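Local coordinates for protein putative glutathionylspermidine synthase (Methylobacillus flagellatus, PDB 3N6X) that probably works as an ATP-dependent ligase of the circularly permuted ATP-grasp type, possibly joining glutathione to spermidine, though its reaction remains inferred, at residues A25-W30 against P185-R190; V75-S80 against K467-L472. All blocks are in the same frame, centred on the assembly; numbering follows the deposited sequence. Where two conformers were deposited one is given.

Interaction 1: residues A25-W30 against P185-R190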
ATOM      1  N   ALA A  25       5.209  14.574  23.721  1.00 50.10           N
ATOM      2  CA  ALA A  25       5.615  15.611  24.695  1.00 49.92           C
ATOM      3  C   ALA A  25       6.734  16.498  24.140  1.00 54.29           C
ATOM      4  O   ALA A  25       6.597  17.730  24.126  1.00 54.33           O
ATOM      5  CB  ALA A  25       6.058  14.961  26.005  1.00 50.25           C
ATOM      6  N   GLU A  26       7.808  15.863  23.611  1.00 49.52           N
ATOM      7  CA  GLU A  26       8.944  16.560  23.018  1.00 48.20           C
ATOM      8  C   GLU A  26       8.536  17.418  21.812  1.00 50.68           C
ATOM      9  O   GLU A  26       9.095  18.505  21.622  1.00 51.37           O
ATOM     10  CB  GLU A  26      10.052  15.571  22.649  1.00 49.33           C
ATOM     11  CG  GLU A  26      11.406  16.220  22.439  1.00 61.16           C
ATOM     12  CD  GLU A  26      12.031  16.833  23.677  1.00 72.84           C
ATOM     13  OE1 GLU A  26      12.219  16.097  24.671  1.00 57.64           O
ATOM     14  OE2 GLU A  26      12.352  18.042  23.647  1.00 64.33           O
ATOM     15  N   TYR A  27       7.550  16.953  21.016  1.00 45.17           N
ATOM     16  CA  TYR A  27       7.070  17.725  19.864  1.00 44.00           C
ATOM     17  C   TYR A  27       6.300  18.954  20.339  1.00 51.08           C
ATOM     18  O   TYR A  27       6.441  20.026  19.754  1.00 51.15           O
ATOM     19  CB  TYR A  27       6.206  16.861  18.913  1.00 43.23           C
ATOM     20  CG  TYR A  27       5.741  17.616  17.683  1.00 42.24           C
ATOM     21  CD1 TYR A  27       6.557  17.729  16.562  1.00 43.47           C
ATOM     22  CD2 TYR A  27       4.507  18.268  17.661  1.00 41.86           C
ATOM     23  CE1 TYR A  27       6.155  18.460  15.445  1.00 43.06           C
ATOM     24  CE2 TYR A  27       4.100  19.013  16.553  1.00 41.88           C
ATOM     25  CZ  TYR A  27       4.926  19.099  15.443  1.00 48.82           C
ATOM     26  OH  TYR A  27       4.541  19.829  14.338  1.00 50.59           O
ATOM     27  N   ALA A  28       5.492  18.800  21.412  1.00 50.25           N
ATOM     28  CA  ALA A  28       4.721  19.902  22.006  1.00 50.76           C
ATOM     29  C   ALA A  28       5.667  20.987  22.556  1.00 54.29           C
ATOM     30  O   ALA A  28       5.419  22.180  22.352  1.00 53.79           O
ATOM     31  CB  ALA A  28       3.833  19.372  23.119  1.00 51.66           C
ATOM     32  N   ALA A  29       6.779  20.557  23.207  1.00 50.33           N
ATOM     33  CA  ALA A  29       7.815  21.448  23.734  1.00 50.41           C
ATOM     34  C   ALA A  29       8.436  22.261  22.594  1.00 55.45           C
ATOM     35  O   ALA A  29       8.379  23.493  22.621  1.00 56.67           O
ATOM     36  CB  ALA A  29       8.890  20.636  24.449  1.00 50.99           C
ATOM     37  N   TRP A  30       8.951  21.568  21.549  1.00 50.04           N
ATOM     38  CA  TRP A  30       9.521  22.209  20.365  1.00 48.55           C
ATOM     39  C   TRP A  30       8.529  23.205  19.750  1.00 59.03           C
ATOM     40  O   TRP A  30       8.924  24.307  19.359  1.00 58.97           O
ATOM     41  CB  TRP A  30       9.928  21.151  19.322  1.00 44.74           C
ATOM     42  CG  TRP A  30      10.315  21.729  17.992  1.00 43.74           C
ATOM     43  CD1 TRP A  30      11.547  22.178  17.621  1.00 46.08           C
ATOM     44  CD2 TRP A  30       9.458  21.921  16.855  1.00 42.85           C
ATOM     45  NE1 TRP A  30      11.514  22.635  16.323  1.00 44.74           N
ATOM     46  CE2 TRP A  30      10.245  22.485  15.828  1.00 45.76           C
ATOM     47  CE3 TRP A  30       8.105  21.638  16.594  1.00 43.62           C
ATOM     48  CZ2 TRP A  30       9.723  22.785  14.565  1.00 44.77           C
ATOM     49  CZ3 TRP A  30       7.586  21.951  15.348  1.00 44.54           C
ATOM     50  CH2 TRP A  30       8.393  22.511  14.348  1.00 45.07           C
ATOM     51  N   PRO A 185      15.607  20.427  11.037  1.00 42.90           N
ATOM     52  CA  PRO A 185      16.676  19.520  11.500  1.00 42.28           C
ATOM     53  C   PRO A 185      16.736  19.378  13.020  1.00 46.25           C
ATOM     54  O   PRO A 185      16.965  18.278  13.523  1.00 46.79           O
ATOM     55  CB  PRO A 185      17.958  20.157  10.928  1.00 43.55           C
ATOM     56  CG  PRO A 185      17.575  21.555  10.558  1.00 47.61           C
ATOM     57  CD  PRO A 185      16.144  21.478  10.148  1.00 43.61           C
ATOM     58  N   GLU A 186      16.459  20.470  13.748  1.00 42.16           N
ATOM     59  CA  GLU A 186      16.490  20.482  15.218  1.00 42.19           C
ATOM     60  C   GLU A 186      15.492  19.484  15.859  1.00 47.98           C
ATOM     61  O   GLU A 186      15.755  18.960  16.941  1.00 48.80           O
ATOM     62  CB  GLU A 186      16.301  21.918  15.761  1.00 43.24           C
ATOM     63  CG  GLU A 186      14.892  22.488  15.602  1.00 54.39           C
ATOM     64  CD  GLU A 186      14.525  23.091  14.252  1.00 66.27           C
ATOM     65  OE1 GLU A 186      15.339  22.999  13.303  1.00 55.00           O
ATOM     66  OE2 GLU A 186      13.415  23.659  14.149  1.00 54.63           O
ATOM     67  N   LEU A 187      14.371  19.199  15.163  1.00 44.41           N
ATOM     68  CA  LEU A 187      13.336  18.262  15.620  1.00 42.99           C
ATOM     69  C   LEU A 187      13.865  16.820  15.603  1.00 44.70           C
ATOM     70  O   LEU A 187      13.549  16.031  16.493  1.00 45.11           O
ATOM     71  CB  LEU A 187      12.106  18.397  14.711  1.00 42.69           C
ATOM     72  CG  LEU A 187      10.726  18.133  15.303  1.00 46.08           C
ATOM     73  CD1 LEU A 187      10.663  18.449  16.774  1.00 44.74           C
ATOM     74  CD2 LEU A 187       9.670  18.894  14.534  1.00 48.34           C
ATOM     75  N   PHE A 188      14.713  16.504  14.629  1.00 40.06           N
ATOM     76  CA  PHE A 188      15.323  15.185  14.499  1.00 39.41           C
ATOM     77  C   PHE A 188      16.422  14.956  15.539  1.00 45.65           C
ATOM     78  O   PHE A 188      16.854  13.813  15.746  1.00 46.50           O
ATOM     79  CB  PHE A 188      15.828  14.958  13.064  1.00 40.32           C
ATOM     80  CG  PHE A 188      14.696  14.729  12.091  1.00 41.07           C
ATOM     81  CD1 PHE A 188      14.002  15.806  11.538  1.00 43.48           C
ATOM     82  CD2 PHE A 188      14.271  13.441  11.781  1.00 42.52           C
ATOM     83  CE1 PHE A 188      12.931  15.594  10.663  1.00 44.12           C
ATOM     84  CE2 PHE A 188      13.203  13.231  10.903  1.00 44.76           C
ATOM     85  CZ  PHE A 188      12.547  14.305  10.341  1.00 42.72           C
ATOM     86  N   ARG A 189      16.862  16.038  16.210  1.00 42.00           N
ATOM     87  CA  ARG A 189      17.846  15.952  17.284  0.50 41.45           C
ATOM     88  C   ARG A 189      17.117  15.530  18.573  1.00 45.21           C
ATOM     89  O   ARG A 189      17.661  14.763  19.365  1.00 45.67           O
ATOM     90  CB  ARG A 189      18.558  17.314  17.469  0.50 39.71           C
ATOM     91  CG  ARG A 189      19.755  17.293  18.434  0.50 42.55           C
ATOM     92  CD  ARG A 189      20.361  18.688  18.615  0.50 38.50           C
ATOM     93  NE  ARG A 189      19.380  19.639  19.146  0.50 37.86           N
ATOM     94  CZ  ARG A 189      19.054  20.784  18.556  0.50 43.88           C
ATOM     95  NH1 ARG A 189      19.672  21.168  17.447  0.50 22.65           N
ATOM     96  NH2 ARG A 189      18.125  21.569  19.088  0.50 33.15           N
ATOM     97  N   ARG A 190      15.858  16.006  18.747  1.00 40.31           N
ATOM     98  CA  ARG A 190      15.010  15.726  19.921  1.00 40.29           C
ATOM     99  C   ARG A 190      14.353  14.340  19.911  1.00 44.22           C
ATOM    100  O   ARG A 190      13.996  13.841  20.976  1.00 44.32           O
ATOM    101  CB  ARG A 190      13.945  16.815  20.095  1.00 41.11           C
ATOM    102  CG  ARG A 190      14.530  18.228  20.205  1.00 49.73           C
ATOM    103  CD  ARG A 190      13.461  19.297  20.138  1.00 51.67           C
ATOM    104  NE  ARG A 190      12.900  19.565  21.460  1.00 61.90           N
ATOM    105  CZ  ARG A 190      12.746  20.779  21.972  1.00 74.19           C
ATOM    106  NH1 ARG A 190      13.094  21.852  21.270  1.00 60.73           N
ATOM    107  NH2 ARG A 190      12.238  20.933  23.185  1.00 65.68           N
TER
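Arg190 grips Glu26 between two roughly antiparallel helices, 25-30 and 185-190. Their axes pass 10.4 Å apart at 145°. This pair of helices lies towards the periphery of the chain, in a protein of the ATP-grasp clan. The Arg190 side chain can be followed outward from its root. Arg190 CB rests against Glu26 CG at 3.5 Å. CG comes near Glu26 OE2. CD then passes beside Trp30 CB and Glu26 OE2. The chain turns at chi3 (87°), which swings the guanidinium round to Glu26. Arg190 NE reaches Glu26 OE2 at 2.7 Å, on the anti side of that oxygen. Arg190 NH2 meets Glu26 OE2 as well, at 2.9 Å, nearly in line with the C-O bond. Both contacts lie close to the guanidinium plane. The salt bridge is therefore side-on, with one oxygen taking two hydrogen bonds, and this limits how the guanidinium can turn. Arg190 NH2 also touches Ala29 CB, 3.6 Å away. Trp30 CA lies over one guanidinium face, while NH1 sits at the edge of the indole. The Glu26 backbone N also bonds a glycerol, probably from the crystallisation liquor.

Leu187 fills the middle of the contact and crosses Trp30 at about a right angle. Its CD2 sits over the six-membered ring of Trp30, 3.6 Å from the centroid and almost on the ring normal, as a CH-pi contact. CD1 lies over the pyrrole part of the same indole. CD2 also reaches the Tyr27 ring at CE1, from an oblique direction. Phe184 meets Trp30 edge-to-face. Glu186 secures the indole's polar edge. Its chain bends at chi2, and the carboxylate plane is turned 39° from the ring. Trp30 NE1 donates in its own ring plane to Glu186 OE2 at 3.1 Å.

Interaction 2: residues V75-S80 against K467-L472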
ATOM      1  N   VAL A  75       2.969  18.098  10.936  1.00 42.87           N
ATOM      2  CA  VAL A  75       2.897  17.366  12.207  1.00 41.65           C
ATOM      3  C   VAL A  75       3.100  15.876  11.912  1.00 46.74           C
ATOM      4  O   VAL A  75       2.285  15.277  11.201  1.00 47.18           O
ATOM      5  CB  VAL A  75       1.594  17.632  12.999  1.00 44.06           C
ATOM      6  CG1 VAL A  75       1.684  17.040  14.407  1.00 42.80           C
ATOM      7  CG2 VAL A  75       1.282  19.128  13.057  1.00 43.74           C
ATOM      8  N   PRO A  76       4.240  15.278  12.340  1.00 41.69           N
ATOM      9  CA  PRO A  76       4.488  13.876  11.993  1.00 40.89           C
ATOM     10  C   PRO A  76       3.572  12.907  12.726  1.00 44.50           C
ATOM     11  O   PRO A  76       3.057  13.211  13.810  1.00 43.78           O
ATOM     12  CB  PRO A  76       5.948  13.667  12.398  1.00 42.47           C
ATOM     13  CG  PRO A  76       6.168  14.640  13.506  1.00 46.91           C
ATOM     14  CD  PRO A  76       5.341  15.840  13.153  1.00 42.65           C
ATOM     15  N   ARG A  77       3.390  11.730  12.139  1.00 39.83           N
ATOM     16  CA  ARG A  77       2.680  10.635  12.763  1.00 38.56           C
ATOM     17  C   ARG A  77       3.766   9.830  13.482  1.00 41.16           C
ATOM     18  O   ARG A  77       4.604   9.217  12.827  1.00 40.84           O
ATOM     19  CB  ARG A  77       1.967   9.794  11.675  1.00 38.35           C
ATOM     20  CG  ARG A  77       1.344   8.519  12.171  1.00 47.82           C
ATOM     21  CD  ARG A  77      -0.036   8.766  12.726  1.00 54.62           C
ATOM     22  NE  ARG A  77      -0.641   7.541  13.236  1.00 63.84           N
ATOM     23  CZ  ARG A  77      -1.294   6.661  12.482  1.00 76.12           C
ATOM     24  NH1 ARG A  77      -1.399   6.848  11.169  1.00 63.42           N
ATOM     25  NH2 ARG A  77      -1.826   5.575  13.028  1.00 58.42           N
ATOM     26  N   ILE A  78       3.854   9.961  14.810  1.00 38.33           N
ATOM     27  CA  ILE A  78       4.935   9.307  15.572  1.00 37.11           C
ATOM     28  C   ILE A  78       4.485   7.985  16.154  1.00 40.13           C
ATOM     29  O   ILE A  78       3.438   7.924  16.779  1.00 40.96           O
ATOM     30  CB  ILE A  78       5.558  10.249  16.664  1.00 39.40           C
ATOM     31  CG1 ILE A  78       5.791  11.682  16.113  1.00 39.55           C
ATOM     32  CG2 ILE A  78       6.859   9.653  17.221  1.00 38.46           C
ATOM     33  CD1 ILE A  78       6.166  12.733  17.173  1.00 42.05           C
ATOM     34  N   LEU A  79       5.289   6.921  15.950  1.00 35.37           N
ATOM     35  CA  LEU A  79       5.024   5.587  16.492  1.00 34.29           C
ATOM     36  C   LEU A  79       6.212   5.143  17.310  1.00 37.84           C
ATOM     37  O   LEU A  79       7.345   5.362  16.901  1.00 38.11           O
ATOM     38  CB  LEU A  79       4.752   4.568  15.354  1.00 33.89           C
ATOM     39  CG  LEU A  79       3.590   4.906  14.385  1.00 38.26           C
ATOM     40  CD1 LEU A  79       3.661   4.054  13.131  1.00 38.65           C
ATOM     41  CD2 LEU A  79       2.229   4.743  15.061  1.00 38.80           C
ATOM     42  N   SER A  80       5.967   4.545  18.483  1.00 34.64           N
ATOM     43  CA  SER A  80       7.051   4.079  19.351  1.00 34.17           C
ATOM     44  C   SER A  80       7.702   2.827  18.802  1.00 36.19           C
ATOM     45  O   SER A  80       7.112   2.134  17.966  1.00 35.06           O
ATOM     46  CB  SER A  80       6.538   3.833  20.773  1.00 38.58           C
ATOM     47  OG  SER A  80       5.690   2.697  20.852  1.00 45.34           O
ATOM     48  N   LYS A 467       1.547  13.048   5.523  1.00 48.09           N
ATOM     49  CA  LYS A 467       2.351  13.357   6.695  1.00 45.73           C
ATOM     50  C   LYS A 467       3.581  12.487   6.646  1.00 47.35           C
ATOM     51  O   LYS A 467       3.571  11.446   5.984  1.00 47.88           O
ATOM     52  CB  LYS A 467       1.573  13.019   7.977  1.00 46.52           C
ATOM     53  CG  LYS A 467       0.483  14.001   8.340  1.00 45.56           C
ATOM     54  CD  LYS A 467      -0.245  13.523   9.569  1.00 48.94           C
ATOM     55  CE  LYS A 467      -1.176  14.566  10.131  1.00 59.46           C
ATOM     56  NZ  LYS A 467      -0.518  15.370  11.191  1.00 61.52           N
ATOM     57  N   ASP A 468       4.620  12.866   7.386  1.00 41.06           N
ATOM     58  CA  ASP A 468       5.802  12.030   7.561  1.00 39.21           C
ATOM     59  C   ASP A 468       5.476  11.069   8.702  1.00 39.84           C
ATOM     60  O   ASP A 468       4.772  11.456   9.634  1.00 41.00           O
ATOM     61  CB  ASP A 468       7.016  12.908   7.941  1.00 40.57           C
ATOM     62  CG  ASP A 468       8.350  12.182   8.045  1.00 39.59           C
ATOM     63  OD1 ASP A 468       8.411  10.982   7.673  1.00 38.05           O
ATOM     64  OD2 ASP A 468       9.333  12.812   8.487  1.00 39.77           O
ATOM     65  N   THR A 469       5.935   9.818   8.619  1.00 33.84           N
ATOM     66  CA  THR A 469       5.720   8.839   9.693  1.00 32.78           C
ATOM     67  C   THR A 469       7.042   8.557  10.366  1.00 35.52           C
ATOM     68  O   THR A 469       7.990   8.086   9.716  1.00 32.93           O
ATOM     69  CB  THR A 469       5.058   7.537   9.158  1.00 37.14           C
ATOM     70  OG1 THR A 469       3.888   7.870   8.428  1.00 34.25           O
ATOM     71  CG2 THR A 469       4.708   6.550  10.277  1.00 31.65           C
ATOM     72  N   TRP A 470       7.116   8.844  11.667  1.00 33.38           N
ATOM     73  CA  TRP A 470       8.326   8.632  12.450  1.00 33.84           C
ATOM     74  C   TRP A 470       8.240   7.347  13.245  1.00 36.98           C
ATOM     75  O   TRP A 470       7.308   7.168  14.026  1.00 37.17           O
ATOM     76  CB  TRP A 470       8.543   9.797  13.420  1.00 33.23           C
ATOM     77  CG  TRP A 470       8.903  11.110  12.784  1.00 34.83           C
ATOM     78  CD1 TRP A 470       9.066  11.376  11.454  1.00 37.77           C
ATOM     79  CD2 TRP A 470       9.176  12.334  13.475  1.00 35.06           C
ATOM     80  NE1 TRP A 470       9.391  12.700  11.272  1.00 37.56           N
ATOM     81  CE2 TRP A 470       9.468  13.313  12.498  1.00 39.18           C
ATOM     82  CE3 TRP A 470       9.198  12.703  14.837  1.00 36.19           C
ATOM     83  CZ2 TRP A 470       9.800  14.630  12.837  1.00 38.58           C
ATOM     84  CZ3 TRP A 470       9.505  14.012  15.169  1.00 37.94           C
ATOM     85  CH2 TRP A 470       9.809  14.959  14.178  1.00 38.72           C
ATOM     86  N   ILE A 471       9.212   6.452  13.060  1.00 32.59           N
ATOM     87  CA  ILE A 471       9.319   5.254  13.875  1.00 31.75           C
ATOM     88  C   ILE A 471      10.510   5.465  14.787  1.00 36.87           C
ATOM     89  O   ILE A 471      11.625   5.705  14.305  1.00 36.11           O
ATOM     90  CB  ILE A 471       9.397   3.930  13.031  1.00 34.54           C
ATOM     91  CG1 ILE A 471       7.984   3.499  12.531  1.00 35.37           C
ATOM     92  CG2 ILE A 471      10.000   2.790  13.856  1.00 33.75           C
ATOM     93  CD1 ILE A 471       7.359   4.301  11.415  1.00 34.91           C
ATOM     94  N   LEU A 472      10.263   5.498  16.099  1.00 34.41           N
ATOM     95  CA  LEU A 472      11.322   5.730  17.084  1.00 34.42           C
ATOM     96  C   LEU A 472      12.194   4.510  17.272  1.00 38.95           C
ATOM     97  O   LEU A 472      11.689   3.386  17.246  1.00 38.45           O
ATOM     98  CB  LEU A 472      10.744   6.219  18.422  1.00 34.01           C
ATOM     99  CG  LEU A 472       9.906   7.511  18.358  1.00 37.43           C
ATOM    100  CD1 LEU A 472       9.708   8.087  19.742  1.00 36.76           C
ATOM    101  CD2 LEU A 472      10.549   8.573  17.400  1.00 36.40           C
TER
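Lys467 NZ donates to Val75 O at 2.8 Å, where two strands join as a parallel beta pair at one margin of a large mixed sheet. The lysine chain bends at its last torsion (chi4 -94°), which brings NZ to that carbonyl. NZ also forms a salt bridge with Asp73 and a bond to Pro415 O. Four backbone bonds then hold strands 77-79 and 469-471 together. Arg77 N meets Asp468 O at 2.9 Å, and Arg77 O accepts from Trp470 N. Leu79 repeats the pattern: its N bonds Trp470 O, and Leu79 O takes Leu472 N at 3.0 Å.

Trp470 and Ile78 share one face of the sheet. Pro76 points CB and CG onto one face of the indole, with its CG 3.5 Å from the centroid of the six-membered ring of Trp470, a CH-pi contact close to the ring normal. Ile78 runs alongside the tryptophan, and Ile78 CG1 is 3.8 Å from Trp470 CE3. Trp470 NE1 bonds Asp468 OD2 at 2.8 Å, in the ring plane but from above the carboxylate. Arg177 also pairs with that oxygen. A valine in place of Trp470 would probably leave Pro76 without its flat partner and deprive Asp468 OD2 of one donor.

Arg77, Thr469, Leu79 and Ile471 face the other way. Arg77 ends in a salt bridge to Glu12, and Thr469 OG1 bonds Ala445 O. Leu79 and Ile471 lie side by side, with CD1 of Leu79 4.1 Å from CD1 of Ile471.

How the interactions relate
Interactions 1 and 2 are neighbours, with centres about 12 Å apart, and their side chains touch. Trp470 is one bridge: Trp470 CH2 lies 3.5 Å from Leu187 CG, and Trp470 NE1 lies 3.7 Å from Phe188 CZ. Tyr27 makes the link from the other helix, with Tyr27 CE1 3.6 Å from Pro76 CD and Tyr27 OH 3.6 Å from Val75 CG2. The helix pair of interaction 1 thus packs on the face of the strand pair that carries Trp470. The segments alternate along the chain, and interaction 2 brings in its C-terminal end. A glycerol lies about 3 Å from the side chain of Glu26 and about 4 Å from that of Leu472, probably from the crystallisation liquor.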